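Long-range contacts in kcn28 (Kitasatospora, PDB 6J31), which is of unknown function but has the two-domain GT-B architecture, its C-terminal part belonging to the erythromycin biosynthesis protein CIII-like family: residues 10-14 / 57-61; 131-136 / 194-200; 289-294 / 310-316; 338-342 / 356-360. One frame throughout, in Å; residues are numbered along the deposited sequence.

Followed from the N terminus, the four contacts close one after another, so none nests in or crosses another. Interaction 1 joins the loops that follow strands 6-10 and 53-56 of the seven-stranded parallel sheet. Interaction 2, its centre about 26 Å from that of interaction 1, ties the loop after strand 124-128 to the one leading into strand 205-207, and also reaches helix 327-336 of the second domain. Interactions 3 and 4 belong to that second domain, built on a six-stranded parallel sheet: 289-294 with 310-316 pairs two helices, and 338-342 with 356-360 lays a helix against an edge strand. These two touch where Leu312 CD2 lies 3.6 Å from Ile339 CD1.

Interaction 1: residues 10-14 / 57-61; sequences VSVPS and YTSAL
The Tyr57 ring meets the 10-14 loop by its edge: Ser11 O lies close to the ring plane and takes a hydrogen bond from Tyr57 OH at 2.8 Å. The C=O...donor angle of 142° and a tilt of 21° from the carbonyl plane show an oblique approach to the peptide oxygen. Beyond the two loops, Met88 and Gln91 of helix 74-96 pack on the same side chain. Tyr57 can stretch across because its CG is turned between the backbone N and the carbonyl carbon (chi1 79°), and the phenol then ends beside Val12, with Tyr57 OH 3.8 Å from Val12 CG1.

The pyrrolidine ring of Pro13 presents its CG and CD to Ser59; Pro13 CD comes to 3.6 Å from Ser59 OG. Ser59 OG accepts from Leu61 N at 3.0 Å, an ST turn, and has a weak further bond to Asp84. Leu61 CD1 lies against both Val12 and Ser14, 4.0 Å from Val12 CB and 3.8 Å from Ser14 OG.

Both loops follow strands of the parallel sheet in the N-terminal Rossmann-like half of the GT-B fold. Leu61 also rests on Phe81, a residue of the pocket of (2E,2'E)-3,3'-(1,2-phenylene)di(prop-2-enoic acid), while the Ser14 side chain is about 6 Å from that ligand. Chemically, the contact combines one side-chain-to-backbone bond, which fixes the phenol end of a buried tyrosine, with van der Waals contacts around Pro13 and Leu61; the hydrogen bond to Ser11 O is the polar link between the two loops.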
loop_
_atom_site.group_PDB
_atom_site.type_symbol
_atom_site.label_atom_id
_atom_site.label_comp_id
_atom_site.label_asym_id
_atom_site.label_seq_id
_atom_site.Cartn_x
_atom_site.Cartn_y
_atom_site.Cartn_z
ATOM N N VAL A 10 7.071 12.102 7.392
ATOM C CA VAL A 10 7.996 11.955 6.273
ATOM C C VAL A 10 7.563 10.748 5.452
ATOM O O VAL A 10 7.299 9.677 6.007
ATOM C CB VAL A 10 9.458 11.785 6.741
ATOM C CG1 VAL A 10 10.412 11.860 5.552
ATOM C CG2 VAL A 10 9.826 12.824 7.801
ATOM N N SER A 11 7.492 10.917 4.137
ATOM C CA SER A 11 7.171 9.805 3.256
ATOM C C SER A 11 7.907 10.003 1.939
ATOM O O SER A 11 8.797 10.848 1.823
ATOM C CB SER A 11 5.662 9.654 3.043
ATOM O OG SER A 11 5.386 8.422 2.392
ATOM N N VAL A 12 7.542 9.189 0.955
ATOM C CA VAL A 12 8.199 9.176 -0.349
ATOM C C VAL A 12 7.129 9.365 -1.416
ATOM O O VAL A 12 5.936 9.125 -1.168
ATOM C CB VAL A 12 8.983 7.862 -0.568
ATOM C CG1 VAL A 12 9.991 7.656 0.555
ATOM C CG2 VAL A 12 8.021 6.688 -0.656
ATOM N N PRO A 13 7.522 9.785 -2.624
ATOM C CA PRO A 13 6.524 10.025 -3.678
ATOM C C PRO A 13 5.947 8.766 -4.315
ATOM O O PRO A 13 4.968 8.882 -5.066
ATOM C CB PRO A 13 7.309 10.850 -4.709
ATOM C CG PRO A 13 8.718 10.412 -4.527
ATOM C CD PRO A 13 8.874 10.198 -3.050
ATOM N N SER A 14 6.498 7.580 -4.041
ATOM C CA SER A 14 5.946 6.349 -4.602
ATOM C C SER A 14 4.480 6.194 -4.211
ATOM O O SER A 14 4.077 6.549 -3.100
ATOM C CB SER A 14 6.756 5.142 -4.127
ATOM O OG SER A 14 8.130 5.297 -4.438
ATOM N N TYR A 57 11.607 18.008 -0.255
ATOM C CA TYR A 57 12.943 17.468 -0.436
ATOM C C TYR A 57 12.957 16.720 -1.758
ATOM O O TYR A 57 11.920 16.261 -2.241
ATOM C CB TYR A 57 13.371 16.554 0.732
ATOM C CG TYR A 57 12.802 15.150 0.689
ATOM C CD1 TYR A 57 13.408 14.151 -0.067
ATOM C CD2 TYR A 57 11.658 14.820 1.408
ATOM C CE1 TYR A 57 12.890 12.871 -0.114
ATOM C CE2 TYR A 57 11.135 13.535 1.369
ATOM C CZ TYR A 57 11.756 12.566 0.605
ATOM O OH TYR A 57 11.254 11.284 0.550
ATOM N N THR A 58 14.147 16.585 -2.335
ATOM C CA THR A 58 14.304 15.948 -3.635
ATOM C C THR A 58 14.499 14.450 -3.444
ATOM O O THR A 58 15.473 14.014 -2.822
ATOM C CB THR A 58 15.477 16.553 -4.403
ATOM O OG1 THR A 58 15.223 17.943 -4.634
ATOM C CG2 THR A 58 15.671 15.845 -5.741
ATOM N N SER A 59 13.560 13.671 -3.970
ATOM C CA SER A 59 13.629 12.223 -3.894
ATOM C C SER A 59 14.505 11.678 -5.010
ATOM O O SER A 59 14.510 12.202 -6.128
ATOM C CB SER A 59 12.230 11.617 -3.998
ATOM O OG SER A 59 12.286 10.204 -4.098
ATOM N N ALA A 60 15.254 10.627 -4.697
ATOM C CA ALA A 60 16.010 9.893 -5.699
ATOM C C ALA A 60 15.236 8.700 -6.243
ATOM O O ALA A 60 15.740 8.013 -7.136
ATOM C CB ALA A 60 17.349 9.422 -5.120
ATOM N N LEU A 61 14.037 8.417 -5.703
ATOM C CA LEU A 61 13.228 7.327 -6.232
ATOM C C LEU A 61 12.548 7.769 -7.525
ATOM O O LEU A 61 12.006 8.878 -7.595
ATOM C CB LEU A 61 12.175 6.886 -5.217
ATOM C CG LEU A 61 12.685 6.414 -3.854
ATOM C CD1 LEU A 61 11.526 5.988 -2.968
ATOM C CD2 LEU A 61 13.677 5.279 -4.010
#

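Interaction 2: residues 131-136 / 194-200; sequences WVMPEK and QPDADDV
Two loops of the N-terminal Rossmann-like domain meet where Trp131 and Val132, after strand 124-128, face Gln194 and Pro195, on the way from strand 185-187 to strand 205-207. The Gln194 side-chain amide bonds both the backbone N and O of Val132: Gln194 OE1 accepts from Val132 N at 2.8 Å, in the carbonyl plane and on a lone pair, and Gln194 NE2 donates to Val132 O at 2.6 Å with an N-H...acceptor angle of 163°. Gln194 NE2 also donates to Pro195 O, at 3.0 Å. Both acceptors lie near the amide plane, so three bonds fix the rotation of this buried group; the chain reaches them by bending at chi2 (75°).

Pro195 CD sits over one face of the Trp131 indole, 3.6 Å from the centroid of the five-membered ring and 24° off its normal, a CH-pi contact. The same corner borders the other domain of the GT-B fold: Trp131 NE1 bonds to Asn330, and Ala329 touches both Trp131 and Pro195. The Trp131 side chain is about 7 Å from the bound (2E,2'E)-3,3'-(1,2-phenylene)di(prop-2-enoic acid).

Farther along, Pro134 CB lies 3.7 Å from Val200 CG2 and 3.3 Å from Asp199 O. The Lys136 chain lies athwart the Asp199 carboxylate, its CD against the carboxylate carbon, and Lys136 NZ makes a long salt bridge of 3.6 Å to Asp199 OD1.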
loop_
_atom_site.group_PDB
_atom_site.type_symbol
_atom_site.label_atom_id
_atom_site.label_comp_id
_atom_site.label_asym_id
_atom_site.label_seq_id
_atom_site.Cartn_x
_atom_site.Cartn_y
_atom_site.Cartn_z
ATOM N N TRP A 131 1.638 -4.968 5.142
ATOM C CA TRP A 131 2.063 -5.834 6.230
ATOM C C TRP A 131 3.571 -5.748 6.442
ATOM O O TRP A 131 4.336 -5.412 5.534
ATOM C CB TRP A 131 1.641 -7.281 5.972
ATOM C CG TRP A 131 1.910 -7.830 4.595
ATOM C CD1 TRP A 131 1.047 -7.837 3.536
ATOM C CD2 TRP A 131 3.104 -8.489 4.139
ATOM N NE1 TRP A 131 1.629 -8.445 2.451
ATOM C CE2 TRP A 131 2.890 -8.854 2.792
ATOM C CE3 TRP A 131 4.332 -8.799 4.735
ATOM C CZ2 TRP A 131 3.858 -9.511 2.033
ATOM C CZ3 TRP A 131 5.294 -9.454 3.978
ATOM C CH2 TRP A 131 5.050 -9.801 2.642
ATOM N N VAL A 132 3.990 -6.026 7.670
ATOM C CA VAL A 132 5.379 -5.915 8.059
ATOM C C VAL A 132 6.023 -7.297 8.036
ATOM O O VAL A 132 5.353 -8.321 7.935
ATOM C CB VAL A 132 5.530 -5.255 9.451
ATOM C CG1 VAL A 132 4.951 -3.846 9.438
ATOM C CG2 VAL A 132 4.860 -6.114 10.519
ATOM N N MET A 133 7.350 -7.329 8.138
ATOM C CA MET A 133 8.102 -8.579 8.124
ATOM C C MET A 133 8.594 -8.856 9.533
ATOM O O MET A 133 9.570 -8.235 9.980
ATOM C CB MET A 133 9.282 -8.500 7.157
ATOM C CG MET A 133 9.866 -7.110 7.030
ATOM S SD MET A 133 9.732 -6.520 5.339
ATOM C CE MET A 133 9.194 -8.022 4.558
ATOM N N PRO A 134 7.971 -9.771 10.269
ATOM C CA PRO A 134 8.400 -10.002 11.649
ATOM C C PRO A 134 9.780 -10.632 11.705
ATOM O O PRO A 134 10.294 -11.181 10.727
ATOM C CB PRO A 134 7.333 -10.957 12.197
ATOM C CG PRO A 134 6.810 -11.664 10.989
ATOM C CD PRO A 134 6.871 -10.664 9.866
ATOM N N GLU A 135 10.377 -10.551 12.891
ATOM C CA GLU A 135 11.702 -11.103 13.141
ATOM C C GLU A 135 11.652 -12.627 13.148
ATOM O O GLU A 135 12.149 -13.272 14.077
ATOM C CB GLU A 135 12.263 -10.564 14.457
ATOM C CG GLU A 135 11.602 -9.291 14.968
ATOM C CD GLU A 135 10.311 -9.571 15.716
ATOM O OE1 GLU A 135 9.993 -10.763 15.919
ATOM O OE2 GLU A 135 9.614 -8.604 16.091
ATOM N N LYS A 136 11.030 -13.201 12.125
ATOM C CA LYS A 136 10.964 -14.637 11.905
ATOM C C LYS A 136 10.756 -14.819 10.411
ATOM O O LYS A 136 11.151 -15.833 9.830
ATOM C CB LYS A 136 9.864 -15.267 12.757
ATOM C CG LYS A 136 10.411 -15.935 14.019
ATOM C CD LYS A 136 9.316 -16.271 15.017
ATOM C CE LYS A 136 9.129 -15.124 16.011
ATOM N NZ LYS A 136 8.317 -15.507 17.205
ATOM N N GLN A 194 -2.123 -9.645 7.636
ATOM C CA GLN A 194 -0.708 -9.706 7.967
ATOM C C GLN A 194 -0.259 -11.155 7.970
ATOM O O GLN A 194 -0.728 -11.934 8.813
ATOM C CB GLN A 194 -0.442 -9.073 9.330
ATOM C CG GLN A 194 0.939 -9.392 9.914
ATOM C CD GLN A 194 2.059 -8.611 9.239
ATOM O OE1 GLN A 194 2.020 -7.384 9.172
ATOM N NE2 GLN A 194 3.064 -9.319 8.750
ATOM N N PRO A 195 0.619 -11.567 7.063
ATOM C CA PRO A 195 1.128 -12.939 7.116
ATOM C C PRO A 195 1.927 -13.154 8.393
ATOM O O PRO A 195 2.647 -12.264 8.852
ATOM C CB PRO A 195 2.013 -13.046 5.866
ATOM C CG PRO A 195 1.614 -11.897 4.992
ATOM C CD PRO A 195 1.126 -10.820 5.904
ATOM N N ASP A 196 1.766 -14.340 8.978
ATOM C CA ASP A 196 2.462 -14.733 10.204
ATOM C C ASP A 196 2.287 -13.693 11.308
ATOM O O ASP A 196 3.244 -13.274 11.962
ATOM C CB ASP A 196 3.947 -14.986 9.930
ATOM C CG ASP A 196 4.178 -16.136 8.974
ATOM O OD1 ASP A 196 3.597 -17.218 9.189
ATOM O OD2 ASP A 196 4.941 -15.956 8.005
ATOM N N ALA A 197 1.033 -13.300 11.542
ATOM C CA ALA A 197 0.754 -12.341 12.602
ATOM C C ALA A 197 1.188 -12.859 13.967
ATOM O O ALA A 197 1.332 -12.063 14.902
ATOM C CB ALA A 197 -0.735 -11.986 12.608
ATOM N N ASP A 198 1.408 -14.173 14.092
ATOM C CA ASP A 198 1.890 -14.752 15.343
ATOM C C ASP A 198 3.251 -14.196 15.732
ATOM O O ASP A 198 3.495 -13.903 16.908
ATOM C CB ASP A 198 1.992 -16.270 15.209
ATOM C CG ASP A 198 0.667 -16.951 15.331
ATOM O OD1 ASP A 198 -0.323 -16.250 15.620
ATOM O OD2 ASP A 198 0.615 -18.183 15.136
ATOM N N ASP A 199 4.151 -14.065 14.763
ATOM C CA ASP A 199 5.529 -13.673 15.025
ATOM C C ASP A 199 5.718 -12.171 15.144
ATOM O O ASP A 199 6.843 -11.727 15.402
ATOM C CB ASP A 199 6.445 -14.221 13.927
ATOM C CG ASP A 199 6.244 -15.705 13.689
ATOM O OD1 ASP A 199 5.898 -16.418 14.657
ATOM O OD2 ASP A 199 6.437 -16.159 12.542
ATOM N N VAL A 200 4.662 -11.383 14.981
ATOM C CA VAL A 200 4.764 -9.933 15.070
ATOM C C VAL A 200 4.579 -9.545 16.529
ATOM O O VAL A 200 3.559 -9.871 17.144
ATOM C CB VAL A 200 3.731 -9.237 14.174
ATOM C CG1 VAL A 200 3.854 -7.736 14.315
ATOM C CG2 VAL A 200 3.911 -9.655 12.728
#

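Interaction 3: residues 289-294 / 310-316; sequences QLAVLE and EGLFSGV
Leu293 and Ser314 meet where two helices on one side of strand 298-301 pack together in the C-terminal Rossmann-like domain of the GT-B fold. Over these short segments the axes approach to 9.7 Å and cross at -41°. Leu293 points its CG away from its own carbonyl carbon (chi1 -68°), and with CD1 anti to CA (chi2 -180°) the Leu293 CD1 branch is laid on the backbone of the other helix, 3.7 Å from Glu310 O. Ser314 OG lies 3.4 Å from Leu293 CB. That hydroxyl is folded back along its own helix, where it gives a weak bond to Glu310 O.

One turn earlier, Leu290 sends CD2 across the aliphatic part of Glu310, 3.6 Å from Glu310 CG. The extended Glu310 chain runs on toward Gln289, but the modelled approach of their end groups is too short to be trusted and any bond there is doubtful.

Helix 305-314 ends in a Schellman motif, with Gly315 at positive phi and Val316 N bonded to Gly311 O. The chain thereby turns toward strand 318-320, and both Leu293 and Val316 also pack on Phe299. At this turn, Val316 CG2 touches Leu293 O at 3.3 Å.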
loop_
_atom_site.group_PDB
_atom_site.type_symbol
_atom_site.label_atom_id
_atom_site.label_comp_id
_atom_site.label_asym_id
_atom_site.label_seq_id
_atom_site.Cartn_x
_atom_site.Cartn_y
_atom_site.Cartn_z
ATOM N N GLN A 289 -12.915 4.210 -8.135
ATOM C CA GLN A 289 -12.923 2.803 -7.745
ATOM C C GLN A 289 -13.939 2.528 -6.644
ATOM O O GLN A 289 -14.737 1.591 -6.742
ATOM C CB GLN A 289 -11.526 2.369 -7.310
ATOM C CG GLN A 289 -11.423 0.877 -7.076
ATOM C CD GLN A 289 -10.006 0.365 -7.180
ATOM O OE1 GLN A 289 -9.441 0.288 -8.270
ATOM N NE2 GLN A 289 -9.426 0.000 -6.045
ATOM N N LEU A 290 -13.937 3.347 -5.592
ATOM C CA LEU A 290 -14.869 3.130 -4.491
ATOM C C LEU A 290 -16.317 3.262 -4.947
ATOM O O LEU A 290 -17.201 2.584 -4.411
ATOM C CB LEU A 290 -14.565 4.105 -3.359
ATOM C CG LEU A 290 -13.380 3.693 -2.484
ATOM C CD1 LEU A 290 -13.155 4.708 -1.373
ATOM C CD2 LEU A 290 -13.586 2.294 -1.918
ATOM N N ALA A 291 -16.582 4.136 -5.921
ATOM C CA ALA A 291 -17.934 4.276 -6.451
ATOM C C ALA A 291 -18.352 3.032 -7.226
ATOM O O ALA A 291 -19.483 2.553 -7.086
ATOM C CB ALA A 291 -18.030 5.521 -7.333
ATOM N N VAL A 292 -17.465 2.515 -8.079
ATOM C CA VAL A 292 -17.786 1.310 -8.839
ATOM C C VAL A 292 -17.935 0.112 -7.908
ATOM O O VAL A 292 -18.837 -0.717 -8.083
ATOM C CB VAL A 292 -16.719 1.059 -9.920
ATOM C CG1 VAL A 292 -16.997 -0.246 -10.655
ATOM C CG2 VAL A 292 -16.679 2.217 -10.894
ATOM N N LEU A 293 -17.056 -0.003 -6.907
ATOM C CA LEU A 293 -17.151 -1.111 -5.961
ATOM C C LEU A 293 -18.452 -1.070 -5.173
ATOM O O LEU A 293 -18.939 -2.114 -4.726
ATOM C CB LEU A 293 -15.957 -1.101 -5.009
ATOM C CG LEU A 293 -14.605 -1.415 -5.656
ATOM C CD1 LEU A 293 -13.487 -1.387 -4.622
ATOM C CD2 LEU A 293 -14.649 -2.751 -6.393
ATOM N N GLU A 294 -19.038 0.121 -5.014
ATOM C CA GLU A 294 -20.319 0.236 -4.327
ATOM C C GLU A 294 -21.402 -0.570 -5.028
ATOM O O GLU A 294 -22.335 -1.055 -4.377
ATOM C CB GLU A 294 -20.733 1.705 -4.240
ATOM C CG GLU A 294 -21.019 2.202 -2.835
ATOM C CD GLU A 294 -21.504 3.643 -2.816
ATOM O OE1 GLU A 294 -20.663 4.557 -2.964
ATOM O OE2 GLU A 294 -22.723 3.860 -2.650
ATOM N N GLU A 310 -9.882 -1.960 -0.263
ATOM C CA GLU A 310 -11.067 -1.349 -0.857
ATOM C C GLU A 310 -12.125 -2.399 -1.185
ATOM O O GLU A 310 -13.328 -2.145 -1.034
ATOM C CB GLU A 310 -10.685 -0.553 -2.100
ATOM C CG GLU A 310 -10.299 0.885 -1.799
ATOM C CD GLU A 310 -9.716 1.592 -3.001
ATOM O OE1 GLU A 310 -9.412 0.909 -4.003
ATOM O OE2 GLU A 310 -9.576 2.831 -2.951
ATOM N N GLY A 311 -11.697 -3.580 -1.641
ATOM C CA GLY A 311 -12.646 -4.660 -1.865
ATOM C C GLY A 311 -13.318 -5.112 -0.582
ATOM O O GLY A 311 -14.535 -5.309 -0.542
ATOM N N LEU A 312 -12.528 -5.277 0.482
ATOM C CA LEU A 312 -13.071 -5.665 1.779
ATOM C C LEU A 312 -14.048 -4.623 2.303
ATOM O O LEU A 312 -15.130 -4.964 2.794
ATOM C CB LEU A 312 -11.930 -5.858 2.775
ATOM C CG LEU A 312 -11.090 -7.122 2.627
ATOM C CD1 LEU A 312 -9.896 -7.071 3.557
ATOM C CD2 LEU A 312 -11.947 -8.325 2.932
ATOM N N PHE A 313 -13.688 -3.342 2.196
ATOM C CA PHE A 313 -14.555 -2.283 2.702
ATOM C C PHE A 313 -15.901 -2.287 1.988
ATOM O O PHE A 313 -16.943 -2.065 2.615
ATOM C CB PHE A 313 -13.860 -0.930 2.549
ATOM C CG PHE A 313 -14.670 0.229 3.051
ATOM C CD1 PHE A 313 -14.767 0.491 4.409
ATOM C CD2 PHE A 313 -15.336 1.062 2.162
ATOM C CE1 PHE A 313 -15.519 1.561 4.871
ATOM C CE2 PHE A 313 -16.085 2.132 2.616
ATOM C CZ PHE A 313 -16.177 2.382 3.971
ATOM N N SER A 314 -15.899 -2.555 0.686
ATOM C CA SER A 314 -17.116 -2.583 -0.110
ATOM C C SER A 314 -17.817 -3.935 -0.083
ATOM O O SER A 314 -18.895 -4.063 -0.667
ATOM C CB SER A 314 -16.799 -2.201 -1.557
ATOM O OG SER A 314 -16.306 -0.876 -1.629
ATOM N N GLY A 315 -17.234 -4.940 0.566
ATOM C CA GLY A 315 -17.823 -6.265 0.591
ATOM C C GLY A 315 -17.964 -6.879 -0.786
ATOM O O GLY A 315 -19.017 -7.428 -1.121
ATOM N N VAL A 316 -16.911 -6.789 -1.593
ATOM C CA VAL A 316 -16.907 -7.275 -2.966
ATOM C C VAL A 316 -15.891 -8.408 -3.065
ATOM O O VAL A 316 -14.712 -8.207 -2.754
ATOM C CB VAL A 316 -16.571 -6.152 -3.963
ATOM C CG1 VAL A 316 -16.514 -6.685 -5.384
ATOM C CG2 VAL A 316 -17.572 -5.016 -3.840
#

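Interaction 4: residues 338-342 / 356-360; sequences GIARR and AVVEL
Arg341 reaches from its strand to the helix segment 356-360, and its side chain runs over Ala356 and Leu360 to Glu359. Arg341 CB, the first atom, lies 4.0 Å from the methyl Ala356 CB. Arg341 CG packs more closely on Leu360, 3.6 Å from Leu360 CD1, while staying near the Ala356 methyl. Arg341 CD remains beside that methyl, 4.2 Å from Ala356 CB, and the bend about CB-CG (chi2 -113°) carries the guanidinium over Leu360. Arg341 and Leu360 lie alongside each other, running head to tail.

The setting is the edge of the C-terminal parallel sheet in the GT-B fold: strand 340-342 is its outermost strand on this side, and helix 350-362, reached by the connection that follows it, runs back nearly antiparallel, at 162° with a closest approach of 9.3 Å between the short axes. Ala356 and Leu360 pack as well on Val319 of the adjoining strand 318-320, so this face of the helix spans two strands.

Farther out, Arg341 NE comes loosely near Glu359 OE1, and Arg341 CZ has Leu360 CD1 beside it. At the tip, Leu360 CD1 lies over one face of the guanidinium, 3.7 Å from Arg341 NH1 and displaced toward the rim. Glu359 instead approaches at the edge. Arg341 NH2 donates to Glu359 OE1 at 3.3 Å in a salt bridge whose N-H...acceptor angle is 172°; the oxygen sits near the guanidinium plane and uses its anti lone pair. The other leucine branch, Leu360 CD2, reaches the strand backbone, 4.0 Å from Arg341 N.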
loop_
_atom_site.group_PDB
_atom_site.type_symbol
_atom_site.label_atom_id
_atom_site.label_comp_id
_atom_site.label_asym_id
_atom_site.label_seq_id
_atom_site.Cartn_x
_atom_site.Cartn_y
_atom_site.Cartn_z
ATOM N N GLY A 338 -11.288 -17.195 2.277
ATOM C CA GLY A 338 -12.440 -17.740 1.583
ATOM C C GLY A 338 -13.296 -16.711 0.881
ATOM O O GLY A 338 -14.514 -16.897 0.779
ATOM N N ILE A 339 -12.697 -15.620 0.404
ATOM C CA ILE A 339 -13.446 -14.560 -0.261
ATOM C C ILE A 339 -12.814 -14.224 -1.605
ATOM O O ILE A 339 -13.119 -13.183 -2.197
ATOM C CB ILE A 339 -13.529 -13.298 0.616
ATOM C CG1 ILE A 339 -12.127 -12.815 0.972
ATOM C CG2 ILE A 339 -14.354 -13.550 1.872
ATOM C CD1 ILE A 339 -12.018 -11.324 1.030
ATOM N N ALA A 340 -11.923 -15.082 -2.097
ATOM C CA ALA A 340 -11.165 -14.732 -3.288
ATOM C C ALA A 340 -10.736 -15.986 -4.035
ATOM O O ALA A 340 -10.721 -17.090 -3.489
ATOM C CB ALA A 340 -9.940 -13.881 -2.933
ATOM N N ARG A 341 -10.377 -15.789 -5.303
ATOM C CA ARG A 341 -9.814 -16.827 -6.153
ATOM C C ARG A 341 -8.541 -16.266 -6.772
ATOM O O ARG A 341 -8.509 -15.101 -7.178
ATOM C CB ARG A 341 -10.795 -17.225 -7.264
ATOM C CG ARG A 341 -11.983 -18.089 -6.837
ATOM C CD ARG A 341 -11.953 -19.500 -7.398
ATOM N NE ARG A 341 -13.297 -20.082 -7.445
ATOM C CZ ARG A 341 -14.062 -20.342 -6.388
ATOM N NH1 ARG A 341 -13.633 -20.077 -5.161
ATOM N NH2 ARG A 341 -15.268 -20.866 -6.566
ATOM N N ARG A 342 -7.490 -17.077 -6.832
ATOM C CA ARG A 342 -6.225 -16.648 -7.415
ATOM C C ARG A 342 -6.076 -17.185 -8.835
ATOM O O ARG A 342 -6.393 -18.347 -9.106
ATOM C CB ARG A 342 -5.050 -17.102 -6.544
ATOM C CG ARG A 342 -3.681 -16.672 -7.043
ATOM C CD ARG A 342 -2.605 -17.026 -6.030
ATOM N NE ARG A 342 -1.266 -16.681 -6.499
ATOM C CZ ARG A 342 -0.184 -16.654 -5.725
ATOM N NH1 ARG A 342 -0.278 -16.955 -4.436
ATOM N NH2 ARG A 342 0.995 -16.327 -6.241
ATOM N N ALA A 356 -14.438 -18.399 -12.045
ATOM C CA ALA A 356 -14.173 -17.679 -10.805
ATOM C C ALA A 356 -15.138 -16.514 -10.629
ATOM O O ALA A 356 -15.637 -16.274 -9.525
ATOM C CB ALA A 356 -12.728 -17.188 -10.782
ATOM N N VAL A 357 -15.419 -15.783 -11.710
ATOM C CA VAL A 357 -16.288 -14.612 -11.614
ATOM C C VAL A 357 -17.707 -15.018 -11.229
ATOM O O VAL A 357 -18.294 -14.467 -10.292
ATOM C CB VAL A 357 -16.260 -13.822 -12.935
ATOM C CG1 VAL A 357 -17.426 -12.852 -13.004
ATOM C CG2 VAL A 357 -14.939 -13.092 -13.078
ATOM N N VAL A 358 -18.283 -15.983 -11.950
ATOM C CA VAL A 358 -19.687 -16.322 -11.727
ATOM C C VAL A 358 -19.870 -17.055 -10.399
ATOM O O VAL A 358 -20.856 -16.834 -9.685
ATOM C CB VAL A 358 -20.246 -17.123 -12.921
ATOM C CG1 VAL A 358 -19.536 -18.466 -13.077
ATOM C CG2 VAL A 358 -21.749 -17.311 -12.778
ATOM N N GLU A 359 -18.940 -17.949 -10.055
ATOM C CA GLU A 359 -19.055 -18.702 -8.810
ATOM C C GLU A 359 -18.887 -17.793 -7.597
ATOM O O GLU A 359 -19.651 -17.885 -6.630
ATOM C CB GLU A 359 -18.028 -19.831 -8.790
ATOM C CG GLU A 359 -18.480 -21.077 -9.529
ATOM C CD GLU A 359 -17.321 -21.852 -10.126
ATOM O OE1 GLU A 359 -16.213 -21.807 -9.547
ATOM O OE2 GLU A 359 -17.521 -22.507 -11.172
ATOM N N LEU A 360 -17.884 -16.913 -7.631
ATOM C CA LEU A 360 -17.639 -16.016 -6.506
ATOM C C LEU A 360 -18.835 -15.111 -6.237
ATOM O O LEU A 360 -19.205 -14.885 -5.078
ATOM C CB LEU A 360 -16.389 -15.181 -6.774
ATOM C CG LEU A 360 -15.282 -15.186 -5.726
ATOM C CD1 LEU A 360 -14.925 -16.604 -5.353
ATOM C CD2 LEU A 360 -14.074 -14.471 -6.276
#